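Local structure of carboxypeptidase A inhibitor (Ascaris suum, 3FJU) at residues I29-E33 with K34-T38. The protein inhibits carboxypeptidase A, acting as a secreted proteinaceous inhibitor of metalloproteases. Sequence-based numbering, arbitrary orientation.
Sequences IQRCE and KEHFT. With ZN (zinc ion), chain C.
Helical i to i+4 bonds join Lys34 N to Gln30 O and Glu35 N to Arg31 O, the latter 2.8 Å long with an N-H...O angle of 163°, before the chain turns where Phe37 takes a positive phi. There Thr38 N reaches back six residues to Cys32 O, 3.1 Å away, while the bonds from His36 N to Cys32 O and from Phe37 N to Glu33 O are weak. Helix 26-36, which lies in the chain between the two small antiparallel sheets of this inhibitor, thus ends in a C-terminal turn in which Phe37, with its positive phi, lets Thr38 N bond back to Cys32 O; the Cys32-Cys60 disulfide ties the helix to strand 60-62. One turn apart, Arg31 and Glu35 form a salt bridge: NH1 lies 3.3 Å from OE1, a weak hydrogen bond in which OE1 sits at the guanidinium edge, the guanidinium and carboxylate planes 75° apart. The same OE1 ligates zinc at 2.6 Å, and His36 NE2 and two waters add further ligands, so this oxygen is shared between metal and arginine. Arg31 CG, anti to its own nitrogen (chi1 -178°), also packs 3.4 Å from Glu35 CD, whereas NH2 turns to Glu28. Glu33 O lies over one face of the Phe37 ring and accepts from a water that bridges to Lys34 NZ; a second water links Ile29 O to Thr38 O.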
# COMPACT_ATOMS: atom_id res chain seq x y z
N ILE B 29 -20.57 18.47 4.59
CA ILE B 29 -19.64 19.18 3.70
C ILE B 29 -18.31 19.44 4.43
O ILE B 29 -17.22 19.13 3.91
CB ILE B 29 -20.27 20.48 3.18
CG1 ILE B 29 -21.42 20.16 2.21
CG2 ILE B 29 -19.22 21.39 2.56
CD1 ILE B 29 -22.30 21.33 1.89
N GLN B 30 -18.39 19.98 5.65
CA GLN B 30 -17.22 20.21 6.48
C GLN B 30 -16.41 18.94 6.76
O GLN B 30 -15.17 18.96 6.64
CB GLN B 30 -17.62 20.86 7.81
CG GLN B 30 -17.94 22.33 7.68
CD GLN B 30 -18.65 22.94 8.91
OE1 GLN B 30 -18.78 24.17 9.01
NE2 GLN B 30 -19.13 22.09 9.84
N ARG B 31 -17.10 17.85 7.11
CA ARG B 31 -16.41 16.60 7.45
C ARG B 31 -15.67 16.04 6.24
O ARG B 31 -14.51 15.62 6.36
CB ARG B 31 -17.38 15.55 8.01
CG ARG B 31 -16.74 14.25 8.43
CD ARG B 31 -17.75 13.22 8.90
NE ARG B 31 -18.62 12.76 7.82
CZ ARG B 31 -18.30 11.82 6.92
NH1 ARG B 31 -17.11 11.23 6.93
NH2 ARG B 31 -19.18 11.50 5.99
N CYS B 32 -16.33 16.00 5.08
CA CYS B 32 -15.68 15.40 3.91
C CYS B 32 -14.45 16.20 3.49
O CYS B 32 -13.44 15.62 3.09
CB CYS B 32 -16.64 15.20 2.76
SG CYS B 32 -17.91 13.96 3.10
N GLU B 33 -14.52 17.52 3.63
CA GLU B 33 -13.40 18.40 3.28
C GLU B 33 -12.26 18.28 4.29
O GLU B 33 -11.06 18.18 3.91
CB GLU B 33 -13.91 19.85 3.21
CG GLU B 33 -12.90 20.84 2.66
CD GLU B 33 -13.45 22.26 2.62
OE1 GLU B 33 -14.05 22.69 3.63
OE2 GLU B 33 -13.30 22.96 1.59
N LYS B 34 -12.61 18.30 5.57
CA LYS B 34 -11.60 18.26 6.63
C LYS B 34 -10.92 16.90 6.77
O LYS B 34 -9.68 16.85 6.90
CB LYS B 34 -12.21 18.71 7.96
CG LYS B 34 -12.60 20.19 7.94
CD LYS B 34 -11.48 21.05 7.35
CE LYS B 34 -12.01 21.99 6.28
NZ LYS B 34 -10.92 22.66 5.53
N GLU B 35 -11.70 15.83 6.76
CA GLU B 35 -11.19 14.49 7.02
C GLU B 35 -10.56 13.89 5.78
O GLU B 35 -9.63 13.08 5.89
CB GLU B 35 -12.27 13.52 7.53
CG GLU B 35 -12.87 13.82 8.91
CD GLU B 35 -13.84 12.72 9.42
OE1 GLU B 35 -14.37 11.85 8.66
OE2 GLU B 35 -14.10 12.74 10.64
N HIS B 36 -11.07 14.27 4.61
CA HIS B 36 -10.78 13.56 3.36
C HIS B 36 -10.51 14.44 2.13
O HIS B 36 -10.29 13.91 1.02
CB HIS B 36 -11.91 12.55 3.07
CG HIS B 36 -12.05 11.50 4.12
ND1 HIS B 36 -11.06 10.58 4.39
CD2 HIS B 36 -13.07 11.23 4.99
CE1 HIS B 36 -11.47 9.78 5.37
NE2 HIS B 36 -12.67 10.16 5.75
N PHE B 37 -10.48 15.76 2.32
CA PHE B 37 -10.26 16.73 1.22
C PHE B 37 -11.08 16.40 -0.02
O PHE B 37 -10.59 16.38 -1.16
CB PHE B 37 -8.77 16.89 0.92
CG PHE B 37 -8.01 17.52 2.05
CD1 PHE B 37 -7.64 16.76 3.15
CD2 PHE B 37 -7.71 18.89 2.04
CE1 PHE B 37 -6.99 17.34 4.24
CE2 PHE B 37 -7.02 19.47 3.10
CZ PHE B 37 -6.65 18.68 4.21
N THR B 38 -12.36 16.13 0.23
CA THR B 38 -13.27 15.73 -0.82
C THR B 38 -14.69 16.22 -0.54
O THR B 38 -14.90 17.03 0.37
CB THR B 38 -13.23 14.20 -0.99
OG1 THR B 38 -13.86 13.83 -2.21
CG2 THR B 38 -13.88 13.49 0.21
ZN ZN C . -13.54 9.59 7.75
O HOH W 1 -16.94 18.72 1.18
O HOH W 2 -9.75 20.65 4.38
O HOH W 3 -11.24 10.11 8.78
O HOH W 4 -14.98 8.08 7.27